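Side-chain contacts in germination protein (Bacillus megaterium, PDB 6O59), which is the A subunit of the spore germinant receptor GerK3, represented by its N-terminal domain, and probably helps spores respond to germinants: residues Ile252-Asp257 with Leu263-Leu268; Met174-Gly177 with Asp183-Leu186; Arg202-Asn207 with Pro230-Tyr235. All coordinates share one frame; numbering follows the deposited sequence.

Contact 1 of 3, residues Ile252-Asp257 with Leu263-Leu268; sequences IAIFVD and LIAPAL
The flat groups that meet across this contact are peptide units: Ile254 N donates to Leu263 O and Leu263 N to Ile254 O, both at 2.8 Å. Out of one face of the sheet stand the side chains of Ile252, Ile254, Leu263 and Ala265, and out of the other those of Ala253 and Ile264. A second bonded pair joins Ile252 and Ala265, with Ile252 N 3.0 Å from Ala265 O. Between the two lies the non-hydrogen-bonded pair Ala253 and Ile264, where Ala253 CA approaches Leu263 O at 3.4 Å in a CA-H...O contact. This is an antiparallel beta hairpin, its short axes 148° apart, inside a five-stranded sheet in which strand 182-189 flanks 252-256 and strand 235-237 flanks 262-265. Every touching residue is buried, so apolar side chains suit the site, and the beta-branched isoleucines fit extended backbone. On the Leu263 face, Ile254 CB and Leu263 CB stand 4.2 Å apart as directly facing neighbours. CG1 of Ile254 sits beside its own backbone N (chi1 -57°), which sends CD1 diagonally across the strands, toward the Ile252 end, to Ala265 CB at 4.2 Å; the small methyl of Ala265 receives it. Leu263 runs the other way, its CD1 meeting Val256 CG2 at 4.0 Å. Helix 195-206 covers this face through Val197, Val198, Ile201 and Leu205. On the opposite face Ala253 CB meets Ile264 CD1 at 4.2 Å, and Phe255 packs on helix 153-163 and edge-to-face with Phe149. Beyond Ala265 the chain passes through a cis peptide bond into Pro266, whose carbonyl O, like that of Ala267, accepts a hydrogen bond from Arg251 NH2.

Contact 2 of 3, residues Met174-Gly177 with Asp183-Leu186; sequences MKIG and DVTL
Asp183 OD1 is gripped twice: Lys175 NZ donates to it at 2.8 Å in a salt bridge, in which OD1 offers its syn lone pair, on the side of OD2, and a water donates to it at 2.7 Å. The same water also donates to Met174 O, 3.2 Å away, a carbonyl that already accepts Val184 N at 2.9 Å. Lysine and aspartate suit this solvent-facing side of the strands because their charges pair across it. The two side chains run alongside each other, and a bend at the end of the lysine (chi4 -78°) turns NZ toward OD1, close to the plane of the carboxylate. The other face is apolar. Met174 CG lies beside Val184 CG1 at 4.0 Å, the flexible thioether chain going on toward Leu186. Ile176 crosses Val184 at about a right angle: with its CG1 set between backbone N and carbonyl carbon (chi1 65°), that atom comes 3.6 Å from Val184 CG2. Val184 also packs on Ile254 and Val256 of the next strand, while Leu186 touches Leu205 of helix 195-206. The pairing is that of an antiparallel ladder, and the short turn joining strands 169-176 and 182-189 makes it a beta hairpin at the margin of the sheet.

Contact 3 of 3, residues Arg202-Asn207 with Pro230-Tyr235; sequences RKRLKN and PFPTIY
The C-terminal part of helix 195-206 passes an extended loop segment, the closest CA atoms being those of Arg204 and Phe231 at 7.6 Å, and no hydrogen bond joins the two. The motif is a helix laid against an antiparallel sheet: helix 195-206 lies over one face, and residues 230-235 form the loop that leads into strand 235-237, at the margin of that sheet. Arg204 carries the helix side of the contact. Its chain bends at chi2 (-60°), which brings the guanidinium alongside the loop, against the Phe231 ring. There CD1 of the ring sits 3.6 Å above the centre of one guanidinium face, while the two planes are turned 69° apart, so the groups are not stacked in parallel. Arginine suits this partly exposed place because its methylenes can lie against the loop, CB on Pro232 and CG 3.4 Å from Phe231 O, while its charged end reaches Glu200, one helical turn earlier, with which NH1 forms a salt bridge that probably helps to fix the group's orientation. Phe231 also rests on Glu200 and Ile201. A cis peptide bond links it to Pro232, whose rigid ring folds back so that its CB lies 3.7 Å above the centre of one face of the Phe231 ring. On the helix side of that proline, Pro232 CD meets Arg204 CB at 4.1 Å.

Along the chain contact 2 comes first, then contact 3, then contact 1. Contacts 1 and 2 are two hairpins of one antiparallel sheet, their centres about 12 Å apart; strands 182-189 and 252-256 are neighbours, joined by backbone bonds such as Phe255 N to Thr185 O. Contact 3 is about 9 Å from contact 1 and about 12 Å from contact 2, centre to centre. Its loop enters strand 235-237 beside 262-265, and its helix follows strand 182-189 directly, bonding to the first hairpin from Lys206 NZ to Lys175 O. Hairpins, covering helix and edge-strand loop thus build one sheet-and-helix part of the N-terminal domain, around the second of two five-stranded sheets with strand order 1-2-4-5-3.

Contact 1 of 3, residues Ile252-Asp257 with Leu263-Leu268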
loop_
_atom_site.group_PDB
_atom_site.type_symbol
_atom_site.label_atom_id
_atom_site.label_comp_id
_atom_site.label_asym_id
_atom_site.label_seq_id
_atom_site.Cartn_x
_atom_site.Cartn_y
_atom_site.Cartn_z
ATOM N N ILE A 252 8.076 6.639 -12.724
ATOM C CA ILE A 252 7.842 5.296 -12.215
ATOM C C ILE A 252 9.018 4.877 -11.311
ATOM O O ILE A 252 10.180 5.025 -11.704
ATOM C CB ILE A 252 7.627 4.309 -13.417
ATOM C CG1 ILE A 252 6.292 4.570 -14.129
ATOM C CG2 ILE A 252 7.718 2.820 -12.994
ATOM C CD1 ILE A 252 6.312 5.575 -15.236
ATOM N N ALA A 253 8.708 4.352 -10.112
ATOM C CA ALA A 253 9.720 3.862 -9.170
ATOM C C ALA A 253 9.729 2.315 -9.149
ATOM O O ALA A 253 8.679 1.693 -9.095
ATOM C CB ALA A 253 9.476 4.426 -7.771
ATOM N N ILE A 254 10.913 1.705 -9.246
ATOM C CA ILE A 254 11.061 0.247 -9.239
ATOM C C ILE A 254 11.924 -0.153 -8.067
ATOM O O ILE A 254 13.015 0.391 -7.887
ATOM C CB ILE A 254 11.636 -0.298 -10.578
ATOM C CG1 ILE A 254 10.766 0.115 -11.786
ATOM C CG2 ILE A 254 11.848 -1.813 -10.530
ATOM C CD1 ILE A 254 11.580 0.537 -12.988
ATOM N N PHE A 255 11.432 -1.112 -7.283
ATOM C CA PHE A 255 12.153 -1.699 -6.158
ATOM C C PHE A 255 12.430 -3.158 -6.449
ATOM O O PHE A 255 11.492 -3.947 -6.618
ATOM C CB PHE A 255 11.387 -1.538 -4.833
ATOM C CG PHE A 255 11.312 -0.104 -4.394
ATOM C CD1 PHE A 255 12.393 0.501 -3.771
ATOM C CD2 PHE A 255 10.176 0.664 -4.654
ATOM C CE1 PHE A 255 12.332 1.828 -3.393
ATOM C CE2 PHE A 255 10.108 1.991 -4.248
ATOM C CZ PHE A 255 11.183 2.562 -3.616
ATOM N N VAL A 256 13.724 -3.502 -6.552
ATOM C CA VAL A 256 14.200 -4.858 -6.812
ATOM C C VAL A 256 14.649 -5.492 -5.482
ATOM O O VAL A 256 15.324 -4.839 -4.683
ATOM C CB VAL A 256 15.331 -4.849 -7.865
ATOM C CG1 VAL A 256 15.724 -6.266 -8.272
ATOM C CG2 VAL A 256 14.925 -4.030 -9.090
ATOM N N ASP A 257 14.259 -6.758 -5.255
ATOM C CA ASP A 257 14.609 -7.526 -4.067
ATOM C C ASP A 257 16.126 -7.647 -3.929
ATOM O O ASP A 257 16.818 -8.067 -4.867
ATOM C CB ASP A 257 13.951 -8.914 -4.127
ATOM C CG ASP A 257 14.030 -9.741 -2.856
ATOM O OD1 ASP A 257 14.134 -9.148 -1.767
ATOM O OD2 ASP A 257 13.948 -10.979 -2.952
ATOM N N LEU A 263 14.708 2.654 -8.101
ATOM C CA LEU A 263 15.121 2.907 -9.480
ATOM C C LEU A 263 14.060 3.762 -10.149
ATOM O O LEU A 263 12.898 3.355 -10.238
ATOM C CB LEU A 263 15.375 1.597 -10.253
ATOM C CG LEU A 263 16.467 0.690 -9.680
ATOM C CD1 LEU A 263 16.502 -0.636 -10.390
ATOM C CD2 LEU A 263 17.835 1.361 -9.733
ATOM N N ILE A 264 14.438 4.990 -10.542
ATOM C CA ILE A 264 13.540 5.969 -11.174
ATOM C C ILE A 264 13.632 5.796 -12.670
ATOM O O ILE A 264 14.737 5.723 -13.219
ATOM C CB ILE A 264 13.907 7.408 -10.728
ATOM C CG1 ILE A 264 13.751 7.606 -9.186
ATOM C CG2 ILE A 264 13.165 8.495 -11.540
ATOM C CD1 ILE A 264 12.378 7.391 -8.601
ATOM N N ALA A 265 12.472 5.696 -13.326
ATOM C CA ALA A 265 12.410 5.543 -14.778
ATOM C C ALA A 265 11.302 6.420 -15.403
ATOM O O ALA A 265 10.191 6.490 -14.877
ATOM C CB ALA A 265 12.209 4.077 -15.152
ATOM N N PRO A 266 11.577 7.092 -16.542
ATOM C CA PRO A 266 12.860 7.192 -17.260
ATOM C C PRO A 266 13.755 8.204 -16.529
ATOM O O PRO A 266 13.237 9.130 -15.900
ATOM C CB PRO A 266 12.436 7.651 -18.677
ATOM C CG PRO A 266 10.914 7.739 -18.662
ATOM C CD PRO A 266 10.557 7.909 -17.218
ATOM N N ALA A 267 15.086 8.009 -16.571
ATOM C CA ALA A 267 16.024 8.906 -15.881
ATOM C C ALA A 267 16.002 10.326 -16.491
ATOM O O ALA A 267 16.089 11.302 -15.753
ATOM C CB ALA A 267 17.430 8.330 -15.913
ATOM N N LEU A 268 15.834 10.435 -17.816
ATOM C CA LEU A 268 15.702 11.715 -18.502
ATOM C C LEU A 268 14.239 11.837 -18.936
ATOM O O LEU A 268 13.770 11.060 -19.775
ATOM C CB LEU A 268 16.690 11.849 -19.674
ATOM C CG LEU A 268 16.818 13.218 -20.321
ATOM C CD1 LEU A 268 17.455 14.237 -19.373
ATOM C CD2 LEU A 268 17.603 13.124 -21.596
#

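Contact 2 of 3, residues Met174-Gly177 with Asp183-Leu186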
loop_
_atom_site.group_PDB
_atom_site.type_symbol
_atom_site.label_atom_id
_atom_site.label_comp_id
_atom_site.label_asym_id
_atom_site.label_seq_id
_atom_site.Cartn_x
_atom_site.Cartn_y
_atom_site.Cartn_z
ATOM N N MET A 174 5.681 -7.923 -9.378
ATOM C CA MET A 174 5.940 -8.830 -10.500
ATOM C C MET A 174 7.254 -9.596 -10.280
ATOM O O MET A 174 8.016 -9.290 -9.360
ATOM C CB MET A 174 5.901 -8.105 -11.877
ATOM C CG MET A 174 6.928 -7.010 -12.054
ATOM S SD MET A 174 6.422 -5.767 -13.271
ATOM C CE MET A 174 6.619 -6.710 -14.856
ATOM N N LYS A 175 7.461 -10.640 -11.091
ATOM C CA LYS A 175 8.628 -11.509 -11.067
ATOM C C LYS A 175 9.318 -11.375 -12.400
ATOM O O LYS A 175 8.811 -11.840 -13.417
ATOM C CB LYS A 175 8.239 -12.967 -10.750
ATOM C CG LYS A 175 8.014 -13.190 -9.264
ATOM C CD LYS A 175 7.567 -14.602 -8.939
ATOM C CE LYS A 175 6.913 -14.726 -7.572
ATOM N NZ LYS A 175 7.881 -14.747 -6.444
ATOM N N ILE A 176 10.434 -10.655 -12.409
ATOM C CA ILE A 176 11.216 -10.421 -13.617
ATOM C C ILE A 176 12.527 -11.183 -13.487
ATOM O O ILE A 176 12.947 -11.481 -12.378
ATOM C CB ILE A 176 11.434 -8.910 -13.891
ATOM C CG1 ILE A 176 12.285 -8.248 -12.791
ATOM C CG2 ILE A 176 10.093 -8.188 -14.063
ATOM C CD1 ILE A 176 13.138 -7.141 -13.247
ATOM N N GLY A 177 13.150 -11.495 -14.607
ATOM C CA GLY A 177 14.421 -12.199 -14.617
ATOM C C GLY A 177 14.609 -13.024 -15.866
ATOM O O GLY A 177 13.652 -13.639 -16.360
ATOM N N ASP A 183 11.903 -10.897 -7.457
ATOM C CA ASP A 183 10.717 -10.145 -7.069
ATOM C C ASP A 183 10.996 -8.662 -7.196
ATOM O O ASP A 183 12.069 -8.181 -6.819
ATOM C CB ASP A 183 10.249 -10.519 -5.661
ATOM C CG ASP A 183 9.652 -11.902 -5.619
ATOM O OD1 ASP A 183 8.505 -12.061 -6.065
ATOM O OD2 ASP A 183 10.348 -12.834 -5.168
ATOM N N VAL A 184 10.032 -7.957 -7.780
ATOM C CA VAL A 184 10.103 -6.540 -8.080
ATOM C C VAL A 184 8.751 -5.888 -7.795
ATOM O O VAL A 184 7.717 -6.493 -8.087
ATOM C CB VAL A 184 10.524 -6.393 -9.579
ATOM C CG1 VAL A 184 9.955 -5.140 -10.235
ATOM C CG2 VAL A 184 12.036 -6.433 -9.724
ATOM N N THR A 185 8.756 -4.655 -7.244
ATOM C CA THR A 185 7.540 -3.868 -7.065
ATOM C C THR A 185 7.725 -2.530 -7.819
ATOM O O THR A 185 8.703 -1.811 -7.617
ATOM C CB THR A 185 7.120 -3.721 -5.595
ATOM O OG1 THR A 185 6.700 -5.001 -5.122
ATOM C CG2 THR A 185 5.954 -2.741 -5.419
ATOM N N LEU A 186 6.782 -2.252 -8.712
ATOM C CA LEU A 186 6.667 -1.063 -9.554
ATOM C C LEU A 186 5.698 -0.047 -8.896
ATOM O O LEU A 186 4.667 -0.449 -8.372
ATOM C CB LEU A 186 6.125 -1.545 -10.908
ATOM C CG LEU A 186 6.111 -0.575 -12.087
ATOM C CD1 LEU A 186 6.359 -1.312 -13.364
ATOM C CD2 LEU A 186 4.772 0.142 -12.203
HETATM O O HOH W 1 6.688 -10.139 -6.567
#

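Contact 3 of 3, residues Arg202-Asn207 with Pro230-Tyr235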
loop_
_atom_site.group_PDB
_atom_site.type_symbol
_atom_site.label_atom_id
_atom_site.label_comp_id
_atom_site.label_asym_id
_atom_site.label_seq_id
_atom_site.Cartn_x
_atom_site.Cartn_y
_atom_site.Cartn_z
ATOM N N ARG A 202 6.498 -1.041 -18.000
ATOM C CA ARG A 202 6.041 -2.337 -17.494
ATOM C C ARG A 202 6.401 -3.455 -18.488
ATOM O O ARG A 202 6.959 -4.474 -18.072
ATOM C CB ARG A 202 4.528 -2.286 -17.230
ATOM C CG ARG A 202 3.920 -3.568 -16.648
ATOM C CD ARG A 202 2.412 -3.542 -16.774
ATOM N NE ARG A 202 1.814 -2.478 -15.962
ATOM C CZ ARG A 202 0.735 -1.779 -16.303
ATOM N NH1 ARG A 202 0.273 -0.828 -15.503
ATOM N NH2 ARG A 202 0.105 -2.031 -17.444
ATOM N N LYS A 203 6.108 -3.238 -19.791
ATOM C CA LYS A 203 6.400 -4.134 -20.916
ATOM C C LYS A 203 7.908 -4.437 -20.975
ATOM O O LYS A 203 8.276 -5.605 -21.036
ATOM C CB LYS A 203 5.898 -3.497 -22.228
ATOM C CG LYS A 203 6.307 -4.183 -23.532
ATOM C CD LYS A 203 6.042 -3.271 -24.728
ATOM C CE LYS A 203 6.852 -3.651 -25.943
ATOM N NZ LYS A 203 6.631 -2.704 -27.070
ATOM N N ARG A 204 8.769 -3.404 -20.900
ATOM C CA ARG A 204 10.229 -3.549 -20.934
ATOM C C ARG A 204 10.739 -4.347 -19.747
ATOM O O ARG A 204 11.623 -5.186 -19.919
ATOM C CB ARG A 204 10.939 -2.180 -20.973
ATOM C CG ARG A 204 10.756 -1.391 -22.266
ATOM C CD ARG A 204 11.263 -2.110 -23.503
ATOM N NE ARG A 204 11.639 -1.183 -24.575
ATOM C CZ ARG A 204 10.778 -0.600 -25.409
ATOM N NH1 ARG A 204 9.472 -0.810 -25.280
ATOM N NH2 ARG A 204 11.216 0.212 -26.362
ATOM N N LEU A 205 10.195 -4.071 -18.547
ATOM C CA LEU A 205 10.571 -4.723 -17.294
ATOM C C LEU A 205 10.370 -6.221 -17.355
ATOM O O LEU A 205 11.278 -6.974 -17.004
ATOM C CB LEU A 205 9.763 -4.151 -16.128
ATOM C CG LEU A 205 10.398 -3.017 -15.363
ATOM C CD1 LEU A 205 9.609 -2.738 -14.122
ATOM C CD2 LEU A 205 11.828 -3.348 -14.960
ATOM N N LYS A 206 9.201 -6.648 -17.841
ATOM C CA LYS A 206 8.818 -8.045 -17.973
ATOM C C LYS A 206 9.890 -8.880 -18.718
ATOM O O LYS A 206 10.093 -10.053 -18.375
ATOM C CB LYS A 206 7.454 -8.136 -18.692
ATOM C CG LYS A 206 6.767 -9.511 -18.640
ATOM C CD LYS A 206 6.285 -9.913 -17.229
ATOM C CE LYS A 206 7.097 -11.045 -16.635
ATOM N NZ LYS A 206 6.758 -11.277 -15.207
ATOM N N ASN A 207 10.595 -8.268 -19.691
ATOM C CA ASN A 207 11.613 -8.948 -20.496
ATOM C C ASN A 207 13.043 -8.402 -20.266
ATOM O O ASN A 207 13.957 -8.776 -21.009
ATOM C CB ASN A 207 11.256 -8.848 -21.986
ATOM C CG ASN A 207 9.815 -9.169 -22.305
ATOM O OD1 ASN A 207 8.991 -8.269 -22.520
ATOM N ND2 ASN A 207 9.483 -10.454 -22.341
ATOM N N PRO A 230 19.341 0.556 -23.217
ATOM C CA PRO A 230 18.028 0.561 -23.886
ATOM C C PRO A 230 16.962 1.234 -23.013
ATOM O O PRO A 230 17.157 1.400 -21.801
ATOM C CB PRO A 230 17.737 -0.929 -24.092
ATOM C CG PRO A 230 18.445 -1.599 -22.954
ATOM C CD PRO A 230 19.693 -0.792 -22.712
ATOM N N PHE A 231 15.840 1.621 -23.636
ATOM C CA PHE A 231 14.718 2.251 -22.958
ATOM C C PHE A 231 14.100 1.312 -21.891
ATOM O O PHE A 231 13.826 0.144 -22.176
ATOM C CB PHE A 231 13.638 2.689 -23.980
ATOM C CG PHE A 231 12.342 3.149 -23.348
ATOM C CD1 PHE A 231 11.313 2.246 -23.097
ATOM C CD2 PHE A 231 12.175 4.473 -22.946
ATOM C CE1 PHE A 231 10.135 2.663 -22.470
ATOM C CE2 PHE A 231 10.999 4.886 -22.313
ATOM C CZ PHE A 231 9.988 3.980 -22.084
ATOM N N PRO A 232 13.801 1.828 -20.684
ATOM C CA PRO A 232 14.073 3.183 -20.196
ATOM C C PRO A 232 15.384 3.252 -19.413
ATOM O O PRO A 232 15.750 2.295 -18.727
ATOM C CB PRO A 232 12.859 3.457 -19.299
ATOM C CG PRO A 232 12.469 2.068 -18.745
ATOM C CD PRO A 232 13.132 1.022 -19.641
ATOM N N THR A 233 16.082 4.396 -19.495
ATOM C CA THR A 233 17.278 4.638 -18.687
ATOM C C THR A 233 16.813 4.730 -17.256
ATOM O O THR A 233 15.701 5.215 -17.015
ATOM C CB THR A 233 18.007 5.893 -19.132
ATOM O OG1 THR A 233 17.125 7.022 -19.062
ATOM C CG2 THR A 233 18.595 5.744 -20.493
ATOM N N ILE A 234 17.608 4.228 -16.314
ATOM C CA ILE A 234 17.175 4.235 -14.914
ATOM C C ILE A 234 18.156 5.039 -14.048
ATOM O O ILE A 234 19.364 5.113 -14.341
ATOM C CB ILE A 234 16.921 2.804 -14.335
ATOM C CG1 ILE A 234 18.184 1.918 -14.412
ATOM C CG2 ILE A 234 15.725 2.131 -15.014
ATOM C CD1 ILE A 234 18.127 0.582 -13.633
ATOM N N TYR A 235 17.610 5.644 -12.980
ATOM C CA TYR A 235 18.369 6.412 -12.010
ATOM C C TYR A 235 18.218 5.761 -10.629
ATOM O O TYR A 235 17.099 5.567 -10.165
ATOM C CB TYR A 235 17.912 7.873 -12.023
ATOM C CG TYR A 235 18.398 8.690 -10.850
ATOM C CD1 TYR A 235 19.731 9.074 -10.743
ATOM C CD2 TYR A 235 17.518 9.092 -9.845
ATOM C CE1 TYR A 235 20.184 9.814 -9.651
ATOM C CE2 TYR A 235 17.958 9.845 -8.761
ATOM C CZ TYR A 235 19.288 10.207 -8.671
ATOM O OH TYR A 235 19.716 10.941 -7.601
#